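Local coordinates for protein beta-glycosidase (Bacteroides caccae, PDB 6T2R) that probably cleaves mucin O-glycans from within the chain as an endo-acting beta-galactosidase of glycoside hydrolase family 16, at residues 148-151 / 156-159; 114-119 / 188-193; 80-83 / 88-91. One frame throughout, in Å; residues are numbered along the deposited sequence.

Contact 1: 148-151 / 156-159; sequences ERLN and VYQT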
loop_
_atom_site.group_PDB
_atom_site.type_symbol
_atom_site.label_atom_id
_atom_site.label_comp_id
_atom_site.label_asym_id
_atom_site.label_seq_id
_atom_site.Cartn_x
_atom_site.Cartn_y
_atom_site.Cartn_z
ATOM N N GLU A 148 -0.878 3.631 6.049
ATOM C CA GLU A 148 0.382 4.018 6.718
ATOM C C GLU A 148 0.129 4.009 8.222
ATOM O O GLU A 148 -0.877 4.563 8.618
ATOM C CB GLU A 148 0.771 5.381 6.190
ATOM C CG GLU A 148 0.875 5.350 4.681
ATOM C CD GLU A 148 1.714 6.452 4.132
ATOM O OE1 GLU A 148 1.098 7.494 3.747
ATOM O OE2 GLU A 148 2.944 6.276 4.124
ATOM N N ARG A 149 0.928 3.279 8.995
ATOM C CA ARG A 149 0.820 3.251 10.478
ATOM C C ARG A 149 2.179 3.645 11.087
ATOM O O ARG A 149 3.180 2.902 10.960
ATOM C CB ARG A 149 0.288 1.900 10.959
ATOM C CG ARG A 149 -0.437 1.978 12.299
ATOM C CD ARG A 149 0.452 2.340 13.485
ATOM N NE ARG A 149 1.289 1.193 13.738
ATOM C CZ ARG A 149 0.999 0.221 14.604
ATOM N NH1 ARG A 149 -0.050 0.307 15.399
ATOM N NH2 ARG A 149 1.779 -0.839 14.678
ATOM N N LEU A 150 2.169 4.781 11.766
ATOM C CA LEU A 150 3.351 5.427 12.392
ATOM C C LEU A 150 3.548 4.899 13.815
ATOM O O LEU A 150 2.602 4.977 14.636
ATOM C CB LEU A 150 3.103 6.940 12.441
ATOM C CG LEU A 150 3.645 7.772 11.276
ATOM C CD1 LEU A 150 3.485 7.064 9.944
ATOM C CD2 LEU A 150 2.977 9.132 11.231
ATOM N N ASN A 151 4.768 4.479 14.128
ATOM C CA ASN A 151 5.197 4.320 15.538
ATOM C C ASN A 151 4.271 3.298 16.204
ATOM O O ASN A 151 4.163 2.172 15.685
ATOM C CB ASN A 151 5.260 5.699 16.216
ATOM C CG ASN A 151 6.347 6.541 15.588
ATOM O OD1 ASN A 151 7.510 6.126 15.554
ATOM N ND2 ASN A 151 5.983 7.694 15.045
ATOM N N VAL A 156 -4.502 4.776 11.567
ATOM C CA VAL A 156 -3.723 4.723 10.303
ATOM C C VAL A 156 -4.125 5.939 9.480
ATOM O O VAL A 156 -5.246 6.458 9.667
ATOM C CB VAL A 156 -3.947 3.430 9.506
ATOM C CG1 VAL A 156 -3.514 2.197 10.278
ATOM C CG2 VAL A 156 -5.383 3.316 9.019
ATOM N N TYR A 157 -3.232 6.335 8.593
ATOM C CA TYR A 157 -3.459 7.362 7.552
ATOM C C TYR A 157 -3.862 6.634 6.272
ATOM O O TYR A 157 -3.200 5.646 5.876
ATOM C CB TYR A 157 -2.198 8.201 7.360
ATOM C CG TYR A 157 -1.785 9.007 8.570
ATOM C CD1 TYR A 157 -1.232 8.397 9.688
ATOM C CD2 TYR A 157 -1.909 10.381 8.585
ATOM C CE1 TYR A 157 -0.842 9.124 10.799
ATOM C CE2 TYR A 157 -1.510 11.127 9.686
ATOM C CZ TYR A 157 -0.976 10.495 10.793
ATOM O OH TYR A 157 -0.594 11.217 11.876
ATOM N N GLN A 158 -4.887 7.153 5.619
ATOM C CA GLN A 158 -5.146 6.878 4.195
ATOM C C GLN A 158 -5.028 8.219 3.448
ATOM O O GLN A 158 -5.516 9.253 3.987
ATOM C CB GLN A 158 -6.489 6.160 4.091
ATOM C CG GLN A 158 -6.507 4.818 4.843
ATOM C CD GLN A 158 -7.806 4.070 4.642
ATOM O OE1 GLN A 158 -8.859 4.515 5.120
ATOM N NE2 GLN A 158 -7.749 2.958 3.915
ATOM N N THR A 159 -4.370 8.233 2.281
ATOM C CA THR A 159 -3.922 9.486 1.613
ATOM C C THR A 159 -3.787 9.295 0.108
ATOM O O THR A 159 -3.599 8.156 -0.320
ATOM C CB THR A 159 -2.557 9.951 2.118
ATOM O OG1 THR A 159 -2.467 9.691 3.510
ATOM C CG2 THR A 159 -2.355 11.432 1.904
#
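The backbone carbonyl oxygen of Glu148 is gripped by two groups of the facing strand. Tyr157 N donates to Glu148 O at 2.9 Å, nearly straight (162°), and the CA-H of Val156 adds a weaker C-H...O contact, with Val156 CA 3.3 Å from Glu148 O. The return bond, Glu148 N to Tyr157 O, is 3.1 Å long and more bent at 143°. The two bonds together make Glu148 and Tyr157 an antiparallel hydrogen-bonded pair, and on their shared face Glu148 CB and Tyr157 CB are 4.3 Å apart. In Tyr157 chi1 (-64°) puts CG beside the backbone N, which sets an edge of the ring near Glu148 O and brings Tyr157 CE1 obliquely to Leu150 CD2, at 3.8 Å; the two side chains cross at about a right angle. A branched apolar residue suits this place, because Leu150 also touches Trp123 and Trp240, and Trp240 makes an edge-to-face contact with the Tyr157 ring. Arg149 lays its aliphatic part on the valine, Arg149 CG to Val156 CG1 at 3.7 Å. Its chain then bends and leads the guanidinium away, where NH1 donates to Asp153 O in the turn between the segments. The carboxylate of Glu148 lies close to that of Asp145, and Glu148 OE1 only approaches Thr159 OG1, at 4.2 Å. Asp145 and Glu148 are the middle and last acidic residues of the E-x-D-x-x-E signature of family 16, whose last glutamate is the acid/base in characterised relatives. The end of strand 147-148 thus pairs antiparallel with strand 155-161 across a short connection, consistent with the active-site cleft of the GH16 beta-jelly roll.

Contact 2: 114-119 / 188-193; sequences ARLHGA and NVYGVD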
loop_
_atom_site.group_PDB
_atom_site.type_symbol
_atom_site.label_atom_id
_atom_site.label_comp_id
_atom_site.label_asym_id
_atom_site.label_seq_id
_atom_site.Cartn_x
_atom_site.Cartn_y
_atom_site.Cartn_z
ATOM N N ALA A 114 -4.095 -7.377 7.371
ATOM C CA ALA A 114 -2.743 -7.294 7.947
ATOM C C ALA A 114 -2.858 -7.027 9.431
ATOM O O ALA A 114 -3.788 -6.276 9.854
ATOM C CB ALA A 114 -1.946 -6.187 7.287
ATOM N N ARG A 115 -1.893 -7.573 10.169
ATOM C CA ARG A 115 -1.707 -7.311 11.608
ATOM C C ARG A 115 -0.375 -6.576 11.765
ATOM O O ARG A 115 0.606 -7.048 11.208
ATOM C CB ARG A 115 -1.801 -8.628 12.380
ATOM C CG ARG A 115 -1.553 -8.467 13.877
ATOM C CD ARG A 115 -2.129 -9.588 14.742
ATOM N NE ARG A 115 -1.484 -10.822 14.375
ATOM C CZ ARG A 115 -1.973 -12.047 14.548
ATOM N NH1 ARG A 115 -3.159 -12.247 15.082
ATOM N NH2 ARG A 115 -1.288 -13.084 14.121
ATOM N N LEU A 116 -0.365 -5.466 12.503
ATOM C CA LEU A 116 0.816 -4.585 12.694
ATOM C C LEU A 116 1.309 -4.720 14.127
ATOM O O LEU A 116 0.493 -5.148 14.958
ATOM C CB LEU A 116 0.412 -3.134 12.392
ATOM C CG LEU A 116 -0.220 -2.909 11.019
ATOM C CD1 LEU A 116 -0.498 -1.442 10.759
ATOM C CD2 LEU A 116 0.662 -3.476 9.904
ATOM N N HIS A 117 2.551 -4.272 14.363
ATOM C CA HIS A 117 3.267 -4.288 15.668
ATOM C C HIS A 117 3.949 -2.932 15.902
ATOM O O HIS A 117 4.743 -2.535 15.055
ATOM C CB HIS A 117 4.244 -5.472 15.719
ATOM C CG HIS A 117 3.574 -6.790 15.510
ATOM N ND1 HIS A 117 3.067 -7.540 16.566
ATOM C CD2 HIS A 117 3.264 -7.460 14.378
ATOM C CE1 HIS A 117 2.457 -8.607 16.087
ATOM N NE2 HIS A 117 2.571 -8.593 14.737
ATOM N N GLY A 118 3.625 -2.246 17.009
ATOM C CA GLY A 118 4.236 -0.969 17.413
ATOM C C GLY A 118 5.751 -1.069 17.486
ATOM O O GLY A 118 6.251 -2.089 17.923
ATOM N N ALA A 119 6.440 -0.023 17.036
ATOM C CA ALA A 119 7.898 0.188 17.098
ATOM C C ALA A 119 8.167 1.654 16.754
ATOM O O ALA A 119 7.604 2.143 15.766
ATOM C CB ALA A 119 8.618 -0.719 16.129
ATOM N N ASN A 188 -6.632 -6.072 10.610
ATOM C CA ASN A 188 -7.595 -5.071 10.116
ATOM C C ASN A 188 -7.573 -5.200 8.603
ATOM O O ASN A 188 -6.539 -5.636 8.051
ATOM C CB ASN A 188 -7.211 -3.691 10.603
ATOM C CG ASN A 188 -7.193 -3.568 12.114
ATOM O OD1 ASN A 188 -8.206 -3.243 12.702
ATOM N ND2 ASN A 188 -6.032 -3.739 12.741
ATOM N N VAL A 189 -8.654 -4.817 7.952
ATOM C CA VAL A 189 -8.756 -4.849 6.465
ATOM C C VAL A 189 -8.675 -3.415 5.916
ATOM O O VAL A 189 -9.634 -2.656 6.123
ATOM C CB VAL A 189 -10.050 -5.540 6.017
ATOM C CG1 VAL A 189 -10.123 -5.620 4.489
ATOM C CG2 VAL A 189 -10.165 -6.932 6.644
ATOM N N TYR A 190 -7.584 -3.091 5.221
ATOM C CA TYR A 190 -7.343 -1.782 4.565
ATOM C C TYR A 190 -7.800 -1.868 3.117
ATOM O O TYR A 190 -7.378 -2.810 2.408
ATOM C CB TYR A 190 -5.875 -1.385 4.758
ATOM C CG TYR A 190 -5.460 -1.420 6.213
ATOM C CD1 TYR A 190 -5.778 -0.376 7.060
ATOM C CD2 TYR A 190 -4.834 -2.532 6.762
ATOM C CE1 TYR A 190 -5.439 -0.408 8.400
ATOM C CE2 TYR A 190 -4.484 -2.587 8.100
ATOM C CZ TYR A 190 -4.778 -1.511 8.916
ATOM O OH TYR A 190 -4.428 -1.535 10.237
ATOM N N GLY A 191 -8.658 -0.932 2.707
ATOM C CA GLY A 191 -9.280 -0.945 1.372
ATOM C C GLY A 191 -9.411 0.437 0.731
ATOM O O GLY A 191 -9.475 1.471 1.453
ATOM N N VAL A 192 -9.366 0.465 -0.596
ATOM C CA VAL A 192 -9.701 1.642 -1.431
ATOM C C VAL A 192 -10.572 1.123 -2.571
ATOM O O VAL A 192 -10.285 -0.016 -3.047
ATOM C CB VAL A 192 -8.443 2.375 -1.928
ATOM C CG1 VAL A 192 -7.634 1.554 -2.961
ATOM C CG2 VAL A 192 -8.804 3.768 -2.459
ATOM N N ASP A 193 -11.587 1.896 -2.942
ATOM C CA ASP A 193 -12.437 1.661 -4.134
ATOM C C ASP A 193 -12.126 2.748 -5.161
ATOM O O ASP A 193 -12.127 3.983 -4.769
ATOM C CB ASP A 193 -13.922 1.689 -3.766
ATOM C CG ASP A 193 -14.353 0.639 -2.746
ATOM O OD1 ASP A 193 -13.564 -0.333 -2.498
ATOM O OD2 ASP A 193 -15.478 0.796 -2.200
HETATM O O HOH W 1 -3.668 -3.889 11.074
#
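An antiparallel strand pairing of the beta-jelly roll joins 108-116 to 187-195, and Ala114 and Asn188 form one hydrogen-bonded pair of it. Ala114 N donates to Asn188 O at 3.1 Å, and Asn188 N to Ala114 O at 2.9 Å. Segment 114-116 runs on past this pair, while the pairing continues the other way through Tyr190 and Val112. A water on the face carrying the Asn188 and Tyr190 side chains bonds to all three residues: it donates to Ala114 O at 2.7 Å, accepts from Asn188 ND2 at 2.9 Å, and hydrogen-bonds with Tyr190 OH at 2.6 Å, lying in the plane of that ring. The tyrosine reaches it because CG stands anti to the carbonyl carbon (chi1 -53°), sending the ring toward the water. Asparagine suits its place because ND2 also donates to Asn183 O while OD1 accepts from Asn204 ND2. The methyl of Ala114 only approaches the tyrosine ring, Ala114 CB to Tyr190 CE2 at 4.5 Å, and Leu116 CD1 comes to 4.0 Å from Tyr190 OH from the opposite direction; Leu116 and Tyr190 both also rest on Met147. Such an antiparallel hydrogen-bonded pair joins neighbouring strands of the GH16 beta-jelly roll.

Contact 3: 80-83 / 88-91; sequences IVND and DAAQ. With SO4 (sulfate ion), chain C.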
loop_
_atom_site.group_PDB
_atom_site.type_symbol
_atom_site.label_atom_id
_atom_site.label_comp_id
_atom_site.label_asym_id
_atom_site.label_seq_id
_atom_site.Cartn_x
_atom_site.Cartn_y
_atom_site.Cartn_z
ATOM N N ILE A 80 14.709 -4.636 10.636
ATOM C CA ILE A 80 15.799 -5.123 11.524
ATOM C C ILE A 80 16.969 -4.132 11.509
ATOM O O ILE A 80 17.139 -3.359 10.545
ATOM C CB ILE A 80 16.253 -6.521 11.073
ATOM C CG1 ILE A 80 16.946 -6.459 9.710
ATOM C CG2 ILE A 80 15.085 -7.496 11.089
ATOM C CD1 ILE A 80 17.286 -7.796 9.126
ATOM N N VAL A 81 17.777 -4.187 12.551
ATOM C CA VAL A 81 19.080 -3.490 12.607
ATOM C C VAL A 81 19.998 -4.172 11.599
ATOM O O VAL A 81 20.062 -5.394 11.641
ATOM C CB VAL A 81 19.700 -3.566 14.002
ATOM C CG1 VAL A 81 20.962 -2.715 14.024
ATOM C CG2 VAL A 81 18.729 -3.168 15.099
ATOM N N ASN A 82 20.655 -3.405 10.735
ATOM C CA ASN A 82 21.655 -3.910 9.769
ATOM C C ASN A 82 23.006 -4.091 10.472
ATOM O O ASN A 82 23.428 -3.161 11.138
ATOM C CB ASN A 82 21.833 -2.904 8.646
ATOM C CG ASN A 82 22.764 -3.382 7.564
ATOM O OD1 ASN A 82 23.210 -4.520 7.593
ATOM N ND2 ASN A 82 23.068 -2.514 6.619
ATOM N N ASP A 83 23.710 -5.197 10.236
ATOM C CA ASP A 83 25.094 -5.380 10.747
ATOM C C ASP A 83 26.119 -5.203 9.625
ATOM O O ASP A 83 27.138 -5.850 9.736
ATOM C CB ASP A 83 25.273 -6.745 11.401
ATOM C CG ASP A 83 24.204 -7.719 10.975
ATOM O OD1 ASP A 83 24.044 -7.935 9.743
ATOM O OD2 ASP A 83 23.499 -8.196 11.877
ATOM N N ASP A 88 28.543 2.606 2.885
ATOM C CA ASP A 88 27.268 2.825 2.139
ATOM C C ASP A 88 26.183 1.833 2.609
ATOM O O ASP A 88 25.444 1.332 1.745
ATOM C CB ASP A 88 27.454 2.659 0.622
ATOM C CG ASP A 88 28.630 3.397 -0.000
ATOM O OD1 ASP A 88 28.960 4.507 0.483
ATOM O OD2 ASP A 88 29.202 2.858 -0.979
ATOM N N ALA A 89 26.073 1.550 3.908
ATOM C CA ALA A 89 25.082 0.600 4.455
ATOM C C ALA A 89 23.990 1.384 5.178
ATOM O O ALA A 89 24.328 2.224 6.067
ATOM C CB ALA A 89 25.735 -0.394 5.377
ATOM N N ALA A 90 22.730 1.100 4.829
ATOM C CA ALA A 90 21.542 1.517 5.612
ATOM C C ALA A 90 21.747 1.060 7.059
ATOM O O ALA A 90 22.246 -0.064 7.298
ATOM C CB ALA A 90 20.270 0.947 5.021
ATOM N N GLN A 91 21.380 1.917 7.994
ATOM C CA GLN A 91 21.351 1.604 9.440
ATOM C C GLN A 91 20.339 0.491 9.713
ATOM O O GLN A 91 20.587 -0.317 10.607
ATOM C CB GLN A 91 20.984 2.892 10.157
ATOM C CG GLN A 91 21.185 2.854 11.657
ATOM C CD GLN A 91 21.125 4.283 12.152
ATOM O OE1 GLN A 91 21.027 5.223 11.364
ATOM N NE2 GLN A 91 21.181 4.467 13.459
HETATM S S SO4 C . 23.129 -2.310 2.746
HETATM O O1 SO4 C . 21.974 -3.152 2.730
HETATM O O2 SO4 C . 24.088 -2.751 3.763
HETATM O O3 SO4 C . 23.746 -2.377 1.445
HETATM O O4 SO4 C . 22.734 -0.948 3.049
#
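Asn82 reaches from the end of its strand toward the facing loop. Its CB lies near two carbonyl oxygens, 3.2 Å from Ala90 O and a little farther from that of Gln91, to which its backbone is bonded, Asn82 N to Gln91 O at 3.1 Å. With CG set anti to the backbone N (chi1 -176°), the amide stretches out toward the 88-91 segment. OD1 makes a weak hydrogen bond with the backbone N of Asn84. Asn82 ND2 serves two acceptors: it donates to Ala90 O at 2.7 Å, which lies almost in the amide plane, and to O2 of a sulfate ion at 3.0 Å. The sulfate, probably from the crystallisation liquor, also takes a backbone bond, Ala90 N to its O4 at 2.7 Å; Asn84 ND2 and Arg52 NH2 bond to it too. An asparagine suits the place because its two amide hydrogens can bridge a loop carbonyl and an anion. The methyl of Ala89 packs against both, Ala89 CB lying 3.6 Å from Asn82 ND2 and 3.3 Å from sulfate O2. The contact closes the surface loop that carries the chain from strand 74-81 into its antiparallel neighbour 92-98, and Asn82 also touches Leu93 near the start of the latter.

Contacts 1 and 2 are buried and touch each other, their centres about 9 Å apart, whereas contact 3 lies on the surface, its centre about 24 Å from that of contact 1 and 26 Å from that of contact 2. Contact 1 holds strands 147-148 and 155-161, contact 2 strands 108-116 and 187-195, and contact 3 the loop between strands 74-81 and 92-98. Arg149 joins the first two, packing on Leu116 and lying against the backbone of His117 and Gly118. Both rest on paired backbone bonds, with aromatic and aliphatic packing in contact 1, and a bridging water and the Leu116-Tyr190 approach in contact 2. Contact 3 has one backbone bond, a side-chain amide and a sulfate probably from the crystallisation liquor.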